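Local coordinates for oligopeptide ABC transporter, periplasmic oligopeptide-binding protein, putative (Thermotoga maritima MSB8, PDB 5IPW), which probably binds oligopeptides outside the cytoplasmic membrane and hands them to an ABC transporter for uptake, at residues G215-N218 against D222-N225; V136-G141 against P200-M205; R65-P70 against Q251-E256. All blocks are in the same frame, centred on the assembly; numbering follows the deposited sequence.

Contact 1: residues G215-N218 against D222-N225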
loop_
_atom_site.group_PDB
_atom_site.type_symbol
_atom_site.label_atom_id
_atom_site.label_comp_id
_atom_site.label_asym_id
_atom_site.label_seq_id
_atom_site.Cartn_x
_atom_site.Cartn_y
_atom_site.Cartn_z
ATOM N N GLY A 215 37.365 -0.678 9.651
ATOM C CA GLY A 215 37.150 -0.865 8.217
ATOM C C GLY A 215 35.713 -1.214 7.858
ATOM O O GLY A 215 35.402 -1.444 6.687
ATOM N N VAL A 216 34.841 -1.254 8.868
ATOM C CA VAL A 216 33.415 -1.541 8.675
ATOM C C VAL A 216 32.524 -0.582 9.478
ATOM O O VAL A 216 31.626 0.033 8.908
ATOM C CB VAL A 216 33.065 -3.013 9.007
ATOM C CG1 VAL A 216 33.571 -3.403 10.374
ATOM C CG2 VAL A 216 31.563 -3.256 8.924
ATOM N N HIS A 217 32.768 -0.455 10.784
ATOM C CA HIS A 217 31.963 0.411 11.651
ATOM C C HIS A 217 32.771 1.658 11.999
ATOM O O HIS A 217 33.653 1.614 12.860
ATOM C CB HIS A 217 31.544 -0.313 12.942
ATOM C CG HIS A 217 30.759 -1.568 12.712
ATOM N ND1 HIS A 217 31.083 -2.768 13.307
ATOM C CD2 HIS A 217 29.670 -1.814 11.945
ATOM C CE1 HIS A 217 30.232 -3.698 12.917
ATOM N NE2 HIS A 217 29.366 -3.146 12.087
ATOM N N ASN A 218 32.469 2.764 11.322
ATOM C CA ASN A 218 33.184 4.026 11.542
ATOM C C ASN A 218 32.647 4.796 12.733
ATOM O O ASN A 218 33.402 5.450 13.443
ATOM C CB ASN A 218 33.151 4.907 10.287
ATOM C CG ASN A 218 34.291 4.595 9.331
ATOM O OD1 ASN A 218 35.456 4.838 9.647
ATOM N ND2 ASN A 218 33.964 4.051 8.158
ATOM N N ASP A 222 26.817 2.944 13.054
ATOM C CA ASP A 222 27.056 1.913 12.043
ATOM C C ASP A 222 26.968 0.529 12.661
ATOM O O ASP A 222 26.416 -0.390 12.058
ATOM C CB ASP A 222 28.432 2.079 11.394
ATOM C CG ASP A 222 28.570 3.374 10.616
ATOM O OD1 ASP A 222 27.543 3.977 10.232
ATOM O OD2 ASP A 222 29.730 3.787 10.390
ATOM N N LEU A 223 27.531 0.389 13.857
ATOM C CA LEU A 223 27.453 -0.858 14.608
ATOM C C LEU A 223 26.006 -1.156 14.990
ATOM O O LEU A 223 25.551 -2.287 14.843
ATOM C CB LEU A 223 28.334 -0.800 15.861
ATOM C CG LEU A 223 28.332 -2.033 16.778
ATOM C CD1 LEU A 223 28.759 -3.296 16.042
ATOM C CD2 LEU A 223 29.225 -1.803 17.991
ATOM N N PHE A 224 25.282 -0.141 15.460
ATOM C CA PHE A 224 23.907 -0.344 15.885
ATOM C C PHE A 224 23.017 -0.801 14.741
ATOM O O PHE A 224 22.277 -1.773 14.886
ATOM C CB PHE A 224 23.318 0.920 16.510
ATOM C CG PHE A 224 21.981 0.694 17.152
ATOM C CD1 PHE A 224 20.813 0.802 16.410
ATOM C CD2 PHE A 224 21.892 0.349 18.492
ATOM C CE1 PHE A 224 19.577 0.582 16.995
ATOM C CE2 PHE A 224 20.659 0.132 19.086
ATOM C CZ PHE A 224 19.500 0.246 18.335
ATOM N N ASN A 225 23.089 -0.099 13.615
ATOM C CA ASN A 225 22.276 -0.434 12.448
ATOM C C ASN A 225 22.630 -1.794 11.846
ATOM O O ASN A 225 21.760 -2.459 11.289
ATOM C CB ASN A 225 22.382 0.655 11.378
ATOM C CG ASN A 225 21.819 1.993 11.840
ATOM O OD1 ASN A 225 20.869 2.059 12.626
ATOM N ND2 ASN A 225 22.405 3.073 11.346
#
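The imidazole of H217 lies flat against L223, with the methyl CD1 of the leucine over one face. L223 CD1 is 3.8 Å from the centroid of the H217 ring and 27° off its normal, a CH-pi contact. The methyl sits toward the rim, on the CE1 and ND1 side; CE1 of H217 is 3.5 Å from L223 CD1. The opposite face is met by V216 CG2, also near the rim. The ring is thus held between two aliphatic groups. L223 reaches it with CG anti to the backbone N (chi1 179°), and the two side chains cross obliquely. At the CD2 corner the ring meets the helix backbone: H217 CD2 is 3.6 Å from D222 O. The segment 215-218 belongs to the surface loop that leads into helix 220-227, and this contact folds that loop back against the first turn of the helix. L223 is buried and also touches F198 and M212. The polar atoms of the imidazole look elsewhere. NE2 is hydrogen-bonded to D226 OD2, one turn further along the helix, and ND1 has a weak bond to V213 N. With an alanine here in place of H217, D226 would probably lose this partner and a gap would open between V216 and L223. A second link runs through D222, whose CB points toward the loop. Its OD2 accepts a weak, bent hydrogen bond from N218 N, at 3.1 Å and 135°. The same oxygen also accepts a hydrogen bond from T219 N, of the residue just before the helix. N218 CB rests beside this carboxylate, 3.6 Å from D222 OD2.

Contact 2: residues V136-G141 against P200-M205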
loop_
_atom_site.group_PDB
_atom_site.type_symbol
_atom_site.label_atom_id
_atom_site.label_comp_id
_atom_site.label_asym_id
_atom_site.label_seq_id
_atom_site.Cartn_x
_atom_site.Cartn_y
_atom_site.Cartn_z
ATOM N N VAL A 136 10.540 3.349 20.186
ATOM C CA VAL A 136 10.080 4.690 19.798
ATOM C C VAL A 136 11.012 5.774 20.340
ATOM O O VAL A 136 11.311 6.727 19.624
ATOM C CB VAL A 136 8.586 5.025 20.117
ATOM C CG1 VAL A 136 7.734 3.786 20.340
ATOM C CG2 VAL A 136 8.439 5.988 21.284
ATOM N N ASN A 137 11.486 5.629 21.575
ATOM C CA ASN A 137 12.317 6.671 22.190
ATOM C C ASN A 137 13.777 6.618 21.772
ATOM O O ASN A 137 14.351 7.637 21.392
ATOM C CB ASN A 137 12.237 6.607 23.714
ATOM C CG ASN A 137 10.864 6.991 24.246
ATOM O OD1 ASN A 137 10.086 7.682 23.582
ATOM N ND2 ASN A 137 10.559 6.538 25.452
ATOM N N ASP A 138 14.371 5.431 21.849
ATOM C CA ASP A 138 15.816 5.278 21.714
ATOM C C ASP A 138 16.288 4.850 20.321
ATOM O O ASP A 138 17.496 4.768 20.086
ATOM C CB ASP A 138 16.320 4.283 22.758
ATOM C CG ASP A 138 16.034 4.736 24.176
ATOM O OD1 ASP A 138 16.219 5.935 24.462
ATOM O OD2 ASP A 138 15.629 3.899 25.008
ATOM N N ILE A 139 15.358 4.571 19.406
ATOM C CA ILE A 139 15.720 4.299 18.014
ATOM C C ILE A 139 15.088 5.346 17.110
ATOM O O ILE A 139 15.798 6.137 16.485
ATOM C CB ILE A 139 15.336 2.868 17.560
ATOM C CG1 ILE A 139 15.994 1.839 18.496
ATOM C CG2 ILE A 139 15.758 2.636 16.114
ATOM C CD1 ILE A 139 15.890 0.394 18.060
ATOM N N VAL A 140 13.763 5.365 17.052
ATOM C CA VAL A 140 13.065 6.326 16.211
ATOM C C VAL A 140 13.386 7.731 16.718
ATOM O O VAL A 140 13.800 8.593 15.942
ATOM C CB VAL A 140 11.540 6.091 16.194
ATOM C CG1 VAL A 140 10.838 7.136 15.336
ATOM C CG2 VAL A 140 11.215 4.698 15.670
ATOM N N GLY A 141 13.235 7.937 18.028
ATOM C CA GLY A 141 13.464 9.246 18.653
ATOM C C GLY A 141 14.908 9.585 18.983
ATOM O O GLY A 141 15.163 10.491 19.778
ATOM N N PRO A 200 24.743 3.916 23.367
ATOM C CA PRO A 200 25.454 4.760 24.342
ATOM C C PRO A 200 24.651 5.248 25.551
ATOM O O PRO A 200 25.238 5.517 26.594
ATOM C CB PRO A 200 25.900 5.971 23.507
ATOM C CG PRO A 200 25.142 5.887 22.227
ATOM C CD PRO A 200 24.927 4.430 21.999
ATOM N N LYS A 201 23.341 5.398 25.404
ATOM C CA LYS A 201 22.488 5.757 26.536
ATOM C C LYS A 201 22.470 4.690 27.633
ATOM O O LYS A 201 22.301 5.021 28.805
ATOM C CB LYS A 201 21.053 6.032 26.077
ATOM C CG LYS A 201 20.148 6.569 27.178
ATOM C CD LYS A 201 18.708 6.670 26.710
ATOM C CE LYS A 201 17.784 7.029 27.862
ATOM N NZ LYS A 201 16.363 7.095 27.421
ATOM N N TYR A 202 22.628 3.423 27.258
ATOM C CA TYR A 202 22.548 2.320 28.214
ATOM C C TYR A 202 23.883 1.644 28.467
ATOM O O TYR A 202 24.022 0.902 29.439
ATOM C CB TYR A 202 21.516 1.290 27.738
ATOM C CG TYR A 202 20.137 1.892 27.611
ATOM C CD1 TYR A 202 19.317 2.049 28.726
ATOM C CD2 TYR A 202 19.669 2.348 26.386
ATOM C CE1 TYR A 202 18.063 2.624 28.621
ATOM C CE2 TYR A 202 18.413 2.925 26.271
ATOM C CZ TYR A 202 17.614 3.061 27.391
ATOM O OH TYR A 202 16.369 3.633 27.280
ATOM N N THR A 203 24.865 1.906 27.612
ATOM C CA THR A 203 26.164 1.251 27.706
ATOM C C THR A 203 27.278 2.286 27.653
ATOM O O THR A 203 27.203 3.229 26.866
ATOM C CB THR A 203 26.331 0.267 26.545
ATOM O OG1 THR A 203 25.203 -0.613 26.523
ATOM C CG2 THR A 203 27.609 -0.549 26.678
ATOM N N PRO A 204 28.313 2.126 28.497
ATOM C CA PRO A 204 29.477 3.004 28.377
ATOM C C PRO A 204 30.056 2.996 26.961
ATOM O O PRO A 204 30.276 1.929 26.385
ATOM C CB PRO A 204 30.494 2.415 29.367
ATOM C CG PRO A 204 29.747 1.466 30.241
ATOM C CD PRO A 204 28.348 1.304 29.722
ATOM N N MET A 205 30.311 4.182 26.423
ATOM C CA MET A 205 30.848 4.317 25.075
ATOM C C MET A 205 32.135 3.521 24.859
ATOM O O MET A 205 32.384 3.053 23.754
ATOM C CB MET A 205 31.091 5.793 24.748
ATOM C CG MET A 205 31.356 6.063 23.276
ATOM S SD MET A 205 29.999 5.549 22.204
ATOM C CE MET A 205 29.014 7.045 22.188
#
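The backbones stand well apart, with D138 CA and K201 CA 8.2 Å from each other, so helix 129-140 and the loop at 200-205 meet through side chains. D138 carries the contact from the helix side, with K201 and Y202 opposite. Its OD1 uses its syn lone pair to take K201 NZ at 3.2 Å, a salt bridge. K201 has CG anti to the backbone N (chi1 -173°) and is extended beyond it, which carries its amine to D138; its CG lies loosely over the rim of one face of the Y202 ring. OD2 of D138 meets Y202 OH at the ring edge. That bond is modelled at 2.4 Å, a length that is doubtful at this resolution. The carboxylate plane is turned 76° from the ring plane. The lysine would probably stabilise the negative charge of D138, which is buried. K196 adds a cation-pi contact to Y202, and H199 NE2 bonds to D138 O. The helix ends here in a wider pi-type turn, closed by G141 N to V136 O at 2.8 Å. The arrangement is a salt-bridged tie between a helix C-terminus and the loop between helices 192-195 and 205-209 of a family 5 solute-binding protein.

Contact 3: residues R65-P70 against Q251-E256; sequences RVWKGP and QFYILE
Y253 OH is hydrogen-bonded to L231 O, outside both segments, while the ring behind it rests against W67. The two aromatic planes are nearly parallel, 14° apart. They are slid so far that they barely overlap, with the Y253 ring centroid 4.9 Å from that of the W67 six-membered ring. The closest pair is W67 CZ2 and Y253 CD2, at 3.7 Å. CD2 lies over one face of the indole, toward its rim. Y253 CB sits beside it, 3.8 Å from W67 CZ2. Y253 CG is anti to the backbone N (chi1 -179°), which sets the ring alongside the indole. On the opposite indole face, G69 CA lies over the centre, so the chain leaving the strand curls back beneath its own tryptophan. Strands 62-67 and 252-257 flank strand 276-281 in a mixed sheet, so the two side chains meet across a middle strand. H279 of that strand meets W67 edge-to-face, and I76 of helix 73-80 touches both aromatics. No hydrogen bond joins the two segments. Their contact is apolar: CD2 and CB of the tyrosine pack against the rim of a buried indole, while the one hydroxyl of the pair finds its partner elsewhere.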
loop_
_atom_site.group_PDB
_atom_site.type_symbol
_atom_site.label_atom_id
_atom_site.label_comp_id
_atom_site.label_asym_id
_atom_site.label_seq_id
_atom_site.Cartn_x
_atom_site.Cartn_y
_atom_site.Cartn_z
ATOM N N ARG A 65 11.895 -19.611 -3.311
ATOM C CA ARG A 65 11.706 -18.363 -4.035
ATOM C C ARG A 65 13.023 -17.938 -4.677
ATOM O O ARG A 65 14.052 -18.609 -4.535
ATOM C CB ARG A 65 11.249 -17.258 -3.085
ATOM C CG ARG A 65 10.025 -17.561 -2.244
ATOM C CD ARG A 65 9.664 -16.348 -1.385
ATOM N NE ARG A 65 8.468 -15.657 -1.866
ATOM C CZ ARG A 65 8.364 -14.356 -2.133
ATOM N NH1 ARG A 65 9.385 -13.530 -1.974
ATOM N NH2 ARG A 65 7.203 -13.865 -2.559
ATOM N N VAL A 66 12.988 -16.805 -5.365
ATOM C CA VAL A 66 14.191 -16.200 -5.920
ATOM C C VAL A 66 14.219 -14.704 -5.617
ATOM O O VAL A 66 13.177 -14.045 -5.630
ATOM C CB VAL A 66 14.294 -16.424 -7.454
ATOM C CG1 VAL A 66 14.392 -17.905 -7.771
ATOM C CG2 VAL A 66 13.116 -15.816 -8.193
ATOM N N TRP A 67 15.411 -14.172 -5.356
ATOM C CA TRP A 67 15.586 -12.720 -5.179
ATOM C C TRP A 67 16.871 -12.174 -5.825
ATOM O O TRP A 67 17.745 -12.931 -6.266
ATOM C CB TRP A 67 15.526 -12.353 -3.691
ATOM C CG TRP A 67 16.781 -12.616 -2.896
ATOM C CD1 TRP A 67 17.702 -13.606 -3.094
ATOM C CD2 TRP A 67 17.221 -11.887 -1.746
ATOM N NE1 TRP A 67 18.695 -13.528 -2.147
ATOM C CE2 TRP A 67 18.423 -12.480 -1.307
ATOM C CE3 TRP A 67 16.714 -10.785 -1.046
ATOM C CZ2 TRP A 67 19.130 -12.008 -0.200
ATOM C CZ3 TRP A 67 17.418 -10.313 0.054
ATOM C CH2 TRP A 67 18.615 -10.924 0.464
ATOM N N LYS A 68 16.968 -10.849 -5.852
ATOM C CA LYS A 68 18.105 -10.136 -6.445
ATOM C C LYS A 68 19.172 -9.721 -5.414
ATOM O O LYS A 68 19.831 -8.691 -5.575
ATOM C CB LYS A 68 17.585 -8.908 -7.194
ATOM C CG LYS A 68 16.746 -9.267 -8.409
ATOM C CD LYS A 68 16.122 -8.039 -9.045
ATOM C CE LYS A 68 15.420 -8.404 -10.341
ATOM N NZ LYS A 68 14.634 -7.261 -10.867
ATOM N N GLY A 69 19.344 -10.535 -4.369
ATOM C CA GLY A 69 20.319 -10.275 -3.313
ATOM C C GLY A 69 19.929 -9.147 -2.367
ATOM O O GLY A 69 18.817 -8.612 -2.451
ATOM N N PRO A 70 20.857 -8.756 -1.474
ATOM C CA PRO A 70 20.636 -7.749 -0.429
ATOM C C PRO A 70 19.869 -6.512 -0.880
ATOM O O PRO A 70 19.111 -5.937 -0.108
ATOM C CB PRO A 70 22.056 -7.378 -0.015
ATOM C CG PRO A 70 22.827 -8.643 -0.208
ATOM C CD PRO A 70 22.212 -9.334 -1.392
ATOM N N GLN A 251 24.418 -17.650 -2.113
ATOM C CA GLN A 251 23.469 -17.809 -3.216
ATOM C C GLN A 251 22.097 -18.260 -2.717
ATOM O O GLN A 251 21.085 -17.955 -3.340
ATOM C CB GLN A 251 24.005 -18.739 -4.314
ATOM C CG GLN A 251 23.936 -20.234 -4.034
ATOM C CD GLN A 251 23.910 -21.065 -5.313
ATOM O OE1 GLN A 251 23.383 -20.629 -6.343
ATOM N NE2 GLN A 251 24.467 -22.272 -5.249
ATOM N N PHE A 252 22.077 -18.980 -1.596
ATOM C CA PHE A 252 20.832 -19.339 -0.924
ATOM C C PHE A 252 20.693 -18.615 0.420
ATOM O O PHE A 252 21.385 -18.930 1.386
ATOM C CB PHE A 252 20.732 -20.857 -0.766
ATOM C CG PHE A 252 20.692 -21.581 -2.078
ATOM C CD1 PHE A 252 19.632 -21.382 -2.954
ATOM C CD2 PHE A 252 21.727 -22.425 -2.462
ATOM C CE1 PHE A 252 19.594 -22.026 -4.179
ATOM C CE2 PHE A 252 21.697 -23.072 -3.688
ATOM C CZ PHE A 252 20.628 -22.873 -4.548
ATOM N N TYR A 253 19.811 -17.618 0.443
ATOM C CA TYR A 253 19.462 -16.896 1.666
ATOM C C TYR A 253 18.313 -17.638 2.339
ATOM O O TYR A 253 17.214 -17.717 1.787
ATOM C CB TYR A 253 19.055 -15.466 1.330
ATOM C CG TYR A 253 18.698 -14.617 2.525
ATOM C CD1 TYR A 253 19.562 -14.501 3.610
ATOM C CD2 TYR A 253 17.503 -13.898 2.560
ATOM C CE1 TYR A 253 19.238 -13.710 4.699
ATOM C CE2 TYR A 253 17.175 -13.104 3.642
ATOM C CZ TYR A 253 18.043 -13.018 4.708
ATOM O OH TYR A 253 17.709 -12.231 5.788
ATOM N N ILE A 254 18.574 -18.200 3.516
ATOM C CA ILE A 254 17.614 -19.094 4.163
ATOM C C ILE A 254 17.013 -18.507 5.433
ATOM O O ILE A 254 17.738 -18.041 6.319
ATOM C CB ILE A 254 18.241 -20.462 4.488
ATOM C CG1 ILE A 254 18.778 -21.104 3.194
ATOM C CG2 ILE A 254 17.210 -21.370 5.152
ATOM C CD1 ILE A 254 19.472 -22.440 3.376
ATOM N N LEU A 255 15.679 -18.548 5.505
ATOM C CA LEU A 255 14.946 -18.219 6.729
ATOM C C LEU A 255 14.437 -19.496 7.379
ATOM O O LEU A 255 13.939 -20.382 6.704
ATOM C CB LEU A 255 13.775 -17.290 6.446
ATOM C CG LEU A 255 14.059 -16.061 5.591
ATOM C CD1 LEU A 255 12.758 -15.480 5.095
ATOM C CD2 LEU A 255 14.841 -15.008 6.349
ATOM N N GLU A 256 14.584 -19.584 8.691
ATOM C CA GLU A 256 14.119 -20.728 9.458
ATOM C C GLU A 256 12.970 -20.284 10.358
ATOM O O GLU A 256 12.897 -19.127 10.793
ATOM C CB GLU A 256 15.266 -21.296 10.296
ATOM C CG GLU A 256 14.936 -22.568 11.054
ATOM C CD GLU A 256 16.125 -23.111 11.834
ATOM O OE1 GLU A 256 16.513 -24.272 11.590
ATOM O OE2 GLU A 256 16.671 -22.386 12.690
#

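Contact 3 is buried, made of aromatic side chains from two strands of one sheet. Contact 1 lies at the surface, and contact 2 is partly buried. Contacts 1 and 2 are neighbours, with centres 16 Å apart. They meet where F224 CZ of helix 220-227 packs on I139 CD1 of helix 129-140, at 3.6 Å. Each ties a loop to a helix, one to its beginning and the other to its end. Contact 1 mixes a ring face with one weak hydrogen bond; contact 2 rests on a salt bridge and a tyrosine hydroxyl. Contact 3 shares no element with them, and its nearest atoms are about 12 Å from contact 1. Both others fall inside the loop it closes.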